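Local coordinates for uncharacterized SnoaL-like protein (Burkholderia thailandensis E264, PDB 3H3H), which is of unknown function but has a SnoaL-like domain of the NTF2 clan, whose cone-shaped fold commonly encloses a ligand or substrate pocket, at residues H92-V104 against D110-G122. Residues are numbered along the deposited sequence; the frame is centred on the assembly and turned at random.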
loop_
_atom_site.group_PDB
_atom_site.type_symbol
_atom_site.label_atom_id
_atom_site.label_comp_id
_atom_site.label_asym_id
_atom_site.label_seq_id
_atom_site.Cartn_x
_atom_site.Cartn_y
_atom_site.Cartn_z
ATOM N N HIS B 92 -0.392 -8.211 1.903
ATOM C CA HIS B 92 -0.208 -8.759 0.569
ATOM C C HIS B 92 -0.791 -10.148 0.672
ATOM O O HIS B 92 -0.429 -10.934 1.550
ATOM C CB HIS B 92 1.284 -8.721 0.239
ATOM C CG HIS B 92 1.645 -9.293 -1.083
ATOM N ND1 HIS B 92 0.933 -9.026 -2.233
ATOM C CD2 HIS B 92 2.665 -10.107 -1.437
ATOM C CE1 HIS B 92 1.501 -9.667 -3.244
ATOM N NE2 HIS B 92 2.573 -10.301 -2.798
ATOM N N TYR B 93 -1.704 -10.448 -0.234
ATOM C CA TYR B 93 -2.391 -11.719 -0.172
ATOM C C TYR B 93 -2.882 -12.116 -1.529
ATOM O O TYR B 93 -2.806 -11.340 -2.489
ATOM C CB TYR B 93 -3.563 -11.617 0.805
ATOM C CG TYR B 93 -4.688 -10.687 0.412
ATOM C CD1 TYR B 93 -4.658 -9.349 0.719
ATOM C CD2 TYR B 93 -5.863 -11.171 -0.189
ATOM C CE1 TYR B 93 -5.715 -8.545 0.412
ATOM C CE2 TYR B 93 -6.904 -10.361 -0.488
ATOM C CZ TYR B 93 -6.854 -9.048 -0.171
ATOM O OH TYR B 93 -7.935 -8.228 -0.478
ATOM N N ARG B 94 -3.219 -13.388 -1.648
ATOM C CA ARG B 94 -3.828 -13.900 -2.841
ATOM C C ARG B 94 -5.322 -13.970 -2.658
ATOM O O ARG B 94 -5.799 -14.596 -1.709
ATOM C CB ARG B 94 -3.237 -15.267 -3.143
ATOM C CG ARG B 94 -3.793 -15.881 -4.415
ATOM C CD ARG B 94 -2.940 -17.111 -4.726
ATOM N NE ARG B 94 -3.322 -17.737 -5.982
ATOM C CZ ARG B 94 -4.248 -18.664 -6.109
ATOM N NH1 ARG B 94 -4.917 -19.120 -5.060
ATOM N NH2 ARG B 94 -4.497 -19.156 -7.317
ATOM N N GLY B 95 -6.030 -13.273 -3.553
ATOM C CA GLY B 95 -7.471 -13.052 -3.488
ATOM C C GLY B 95 -8.293 -14.284 -3.753
ATOM O O GLY B 95 -7.788 -15.374 -4.083
ATOM N N ALA B 96 -9.594 -14.088 -3.546
ATOM C CA ALA B 96 -10.603 -15.155 -3.666
ATOM C C ALA B 96 -10.534 -15.881 -5.017
ATOM O O ALA B 96 -10.840 -17.072 -5.066
ATOM C CB ALA B 96 -11.959 -14.599 -3.460
ATOM N N LYS B 97 -10.120 -15.179 -6.085
ATOM C CA LYS B 97 -10.066 -15.791 -7.421
ATOM C C LYS B 97 -8.638 -15.883 -7.986
ATOM O O LYS B 97 -8.429 -16.032 -9.194
ATOM C CB LYS B 97 -10.988 -15.016 -8.369
ATOM C CG LYS B 97 -12.456 -14.961 -7.860
ATOM C CD LYS B 97 -13.018 -16.343 -7.757
ATOM C CE LYS B 97 -14.494 -16.326 -7.424
ATOM N NZ LYS B 97 -14.968 -17.724 -7.423
ATOM N N GLY B 98 -7.656 -15.812 -7.101
ATOM C CA GLY B 98 -6.289 -16.028 -7.504
ATOM C C GLY B 98 -5.564 -14.752 -7.889
ATOM O O GLY B 98 -4.408 -14.774 -8.249
ATOM N N ARG B 99 -6.256 -13.621 -7.867
ATOM C CA ARG B 99 -5.561 -12.388 -8.114
ATOM C C ARG B 99 -4.606 -12.140 -6.975
ATOM O O ARG B 99 -4.886 -12.496 -5.813
ATOM C CB ARG B 99 -6.489 -11.180 -8.055
ATOM C CG ARG B 99 -7.541 -11.078 -9.102
ATOM C CD ARG B 99 -8.423 -9.869 -8.730
ATOM N NE ARG B 99 -9.393 -9.682 -9.795
ATOM C CZ ARG B 99 -10.637 -10.180 -9.855
ATOM N NH1 ARG B 99 -11.186 -10.915 -8.883
ATOM N NH2 ARG B 99 -11.341 -9.922 -10.943
ATOM N N LEU B 100 -3.533 -11.471 -7.313
ATOM C CA LEU B 100 -2.610 -10.986 -6.319
ATOM C C LEU B 100 -3.160 -9.664 -5.817
ATOM O O LEU B 100 -3.628 -8.831 -6.577
ATOM C CB LEU B 100 -1.251 -10.804 -6.910
ATOM C CG LEU B 100 -0.043 -10.836 -5.999
ATOM C CD1 LEU B 100 0.090 -12.164 -5.187
ATOM C CD2 LEU B 100 1.222 -10.536 -6.849
ATOM N N ALA B 101 -3.082 -9.478 -4.508
ATOM C CA ALA B 101 -3.641 -8.327 -3.859
ATOM C C ALA B 101 -2.692 -7.714 -2.873
ATOM O O ALA B 101 -1.859 -8.350 -2.246
ATOM C CB ALA B 101 -4.936 -8.724 -3.088
ATOM N N LEU B 102 -2.886 -6.424 -2.696
ATOM C CA LEU B 102 -2.102 -5.642 -1.758
ATOM C C LEU B 102 -3.015 -4.522 -1.261
ATOM O O LEU B 102 -3.393 -3.586 -1.969
ATOM C CB LEU B 102 -0.860 -5.064 -2.400
ATOM C CG LEU B 102 0.109 -4.288 -1.524
ATOM C CD1 LEU B 102 -0.425 -3.049 -0.795
ATOM C CD2 LEU B 102 0.704 -5.249 -0.442
ATOM N N GLU B 103 -3.429 -4.660 0.010
ATOM C CA GLU B 103 -4.375 -3.777 0.617
ATOM C C GLU B 103 -3.676 -2.993 1.691
ATOM O O GLU B 103 -3.047 -3.556 2.571
ATOM C CB GLU B 103 -5.576 -4.601 1.157
ATOM C CG GLU B 103 -6.859 -3.870 1.264
ATOM C CD GLU B 103 -8.047 -4.746 0.901
ATOM O OE1 GLU B 103 -9.097 -4.611 1.546
ATOM O OE2 GLU B 103 -7.930 -5.657 0.054
ATOM N N VAL B 104 -3.829 -1.673 1.640
ATOM C CA VAL B 104 -3.196 -0.789 2.580
ATOM C C VAL B 104 -4.278 -0.290 3.535
ATOM O O VAL B 104 -5.350 0.206 3.088
ATOM C CB VAL B 104 -2.580 0.393 1.876
ATOM C CG1 VAL B 104 -1.958 1.312 2.904
ATOM C CG2 VAL B 104 -1.468 -0.094 0.863
ATOM N N ASP B 110 -8.188 5.051 17.578
ATOM C CA ASP B 110 -8.692 3.867 18.307
ATOM C C ASP B 110 -8.115 2.537 17.791
ATOM O O ASP B 110 -8.665 1.477 18.089
ATOM C CB ASP B 110 -10.240 3.834 18.241
ATOM N N ARG B 111 -7.039 2.588 17.000
ATOM C CA ARG B 111 -6.470 1.374 16.368
ATOM C C ARG B 111 -7.424 0.625 15.370
ATOM O O ARG B 111 -7.325 -0.598 15.164
ATOM C CB ARG B 111 -6.027 0.404 17.455
ATOM N N ARG B 112 -8.406 1.315 14.822
ATOM C CA ARG B 112 -9.230 0.734 13.804
ATOM C C ARG B 112 -8.944 1.424 12.478
ATOM O O ARG B 112 -8.343 2.500 12.428
ATOM C CB ARG B 112 -10.695 0.805 14.174
ATOM C CG ARG B 112 -10.963 0.081 15.438
ATOM C CD ARG B 112 -12.317 -0.453 15.491
ATOM N NE ARG B 112 -13.333 0.564 15.552
ATOM C CZ ARG B 112 -14.630 0.268 15.586
ATOM N NH1 ARG B 112 -15.506 1.246 15.653
ATOM N NH2 ARG B 112 -15.047 -1.015 15.543
ATOM N N VAL B 113 -9.336 0.757 11.402
ATOM C CA VAL B 113 -9.032 1.194 10.059
ATOM C C VAL B 113 -9.953 2.342 9.666
ATOM O O VAL B 113 -11.194 2.209 9.692
ATOM C CB VAL B 113 -9.178 0.072 9.057
ATOM C CG1 VAL B 113 -8.897 0.605 7.588
ATOM C CG2 VAL B 113 -8.239 -1.068 9.367
ATOM N N VAL B 114 -9.343 3.469 9.334
ATOM C CA VAL B 114 -10.099 4.647 8.919
ATOM C C VAL B 114 -10.105 4.785 7.405
ATOM O O VAL B 114 -10.940 5.497 6.854
ATOM C CB VAL B 114 -9.555 5.915 9.588
ATOM C CG1 VAL B 114 -9.766 5.833 11.088
ATOM C CG2 VAL B 114 -8.091 6.246 9.211
ATOM N N LYS B 115 -9.126 4.151 6.735
ATOM C CA LYS B 115 -9.002 4.251 5.294
ATOM C C LYS B 115 -8.297 2.983 4.777
ATOM O O LYS B 115 -7.260 2.613 5.304
ATOM C CB LYS B 115 -8.213 5.481 4.849
ATOM C CG LYS B 115 -8.166 5.671 3.363
ATOM C CD LYS B 115 -7.509 7.016 3.030
ATOM C CE LYS B 115 -7.575 7.368 1.556
ATOM N NZ LYS B 115 -7.656 8.849 1.326
ATOM N N ALA B 116 -8.829 2.374 3.748
ATOM C CA ALA B 116 -8.199 1.196 3.141
ATOM C C ALA B 116 -8.232 1.363 1.656
ATOM O O ALA B 116 -9.175 1.935 1.130
ATOM C CB ALA B 116 -8.859 -0.127 3.571
ATOM N N LEU B 117 -7.149 0.910 0.994
ATOM C CA LEU B 117 -7.023 1.024 -0.477
ATOM C C LEU B 117 -6.562 -0.339 -0.979
ATOM O O LEU B 117 -5.569 -0.872 -0.518
ATOM C CB LEU B 117 -5.955 2.032 -0.856
ATOM C CG LEU B 117 -6.040 3.423 -0.299
ATOM C CD1 LEU B 117 -5.520 3.453 1.165
ATOM C CD2 LEU B 117 -5.186 4.323 -1.224
ATOM N N ALA B 118 -7.296 -0.884 -1.947
ATOM C CA ALA B 118 -7.018 -2.164 -2.523
ATOM C C ALA B 118 -6.200 -1.976 -3.818
ATOM O O ALA B 118 -6.410 -1.010 -4.578
ATOM C CB ALA B 118 -8.306 -2.884 -2.805
ATOM N N HIS B 119 -5.332 -2.943 -4.096
ATOM C CA HIS B 119 -4.519 -2.969 -5.285
ATOM C C HIS B 119 -4.473 -4.394 -5.736
ATOM O O HIS B 119 -4.409 -5.313 -4.906
ATOM C CB HIS B 119 -3.078 -2.560 -5.010
ATOM C CG HIS B 119 -2.916 -1.224 -4.366
ATOM N ND1 HIS B 119 -3.179 -1.007 -3.027
ATOM C CD2 HIS B 119 -2.447 -0.053 -4.866
ATOM C CE1 HIS B 119 -2.996 0.288 -2.772
ATOM N NE2 HIS B 119 -2.494 0.873 -3.858
ATOM N N TYR B 120 -4.490 -4.608 -7.055
ATOM C CA TYR B 120 -4.445 -5.964 -7.608
ATOM C C TYR B 120 -3.555 -6.113 -8.808
ATOM O O TYR B 120 -3.229 -5.136 -9.492
ATOM C CB TYR B 120 -5.871 -6.320 -8.077
ATOM C CG TYR B 120 -6.864 -6.370 -6.980
ATOM C CD1 TYR B 120 -6.895 -7.475 -6.133
ATOM C CD2 TYR B 120 -7.760 -5.346 -6.743
ATOM C CE1 TYR B 120 -7.745 -7.549 -5.132
ATOM C CE2 TYR B 120 -8.650 -5.433 -5.692
ATOM C CZ TYR B 120 -8.634 -6.537 -4.922
ATOM O OH TYR B 120 -9.492 -6.633 -3.885
ATOM N N ALA B 121 -3.156 -7.369 -9.059
ATOM C CA ALA B 121 -2.525 -7.767 -10.303
ATOM C C ALA B 121 -2.926 -9.216 -10.638
ATOM O O ALA B 121 -3.438 -9.982 -9.783
ATOM C CB ALA B 121 -1.062 -7.668 -10.165
ATOM N N GLY B 122 -2.686 -9.589 -11.878
ATOM C CA GLY B 122 -2.765 -10.970 -12.305
ATOM C C GLY B 122 -4.165 -11.281 -12.717
ATOM O O GLY B 122 -4.532 -12.471 -12.822
ATOM O OXT GLY B 122 -4.934 -10.335 -12.956
HETATM O O HOH W 1 -9.744 -8.987 -2.387
HETATM O O HOH W 2 -6.181 -5.401 -2.233
#
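Leu100 and Ala121 exchange two backbone hydrogen bonds, Leu100 N to Ala121 O and Ala121 N to Leu100 O; at the other end Val104 and Leu117 do the same, and Leu102 N donates to His119 O between them. Strands 100-104 and 115-121 thus run antiparallel, their N-to-C directions at 162°. The side chain of His119 joins this backbone pairing: with CG beside its own backbone N (chi1 -56°), the imidazole lies beside the Leu102 side chain, its ND1 edge turned to the partner strand, and ND1 donates to Leu102 O at 2.8 Å, the oxygen lying near the ring plane. NE2 is held by Ser88 of the second subunit, so both ring nitrogens are engaged and the ring's rotation is fixed. Val104 CG2 packs 4.0 Å from His119 CE1.

On the other face, Ala101 CB sits between two tyrosines, 3.4 Å above the centre of the Tyr93 ring and 3.7 Å from Tyr120 CE1. Arg99 CD lies against Tyr120 CD1 at 3.8 Å, the guanidinium and ring planes 67° apart.

Polar ends gather beyond this apolar layer. Tyr93 OH donates to Glu103 OE2 at 2.6 Å, on the syn side of the carboxylate. One water donates to both tyrosine hydroxyls; another links Glu103 OE2 to His119 N. Trp17 meets the Tyr93 ring edge-to-face, and Tyr120 OH also hydrogen-bonds an unidentified molecule, probably from the crystallisation liquor.

A hairpin of the curved NTF2-like sheet thus presents His119 to the dimer partner on one face, while Tyr93, Glu103 and Tyr120 on the concave face probably line the fold's characteristic pocket.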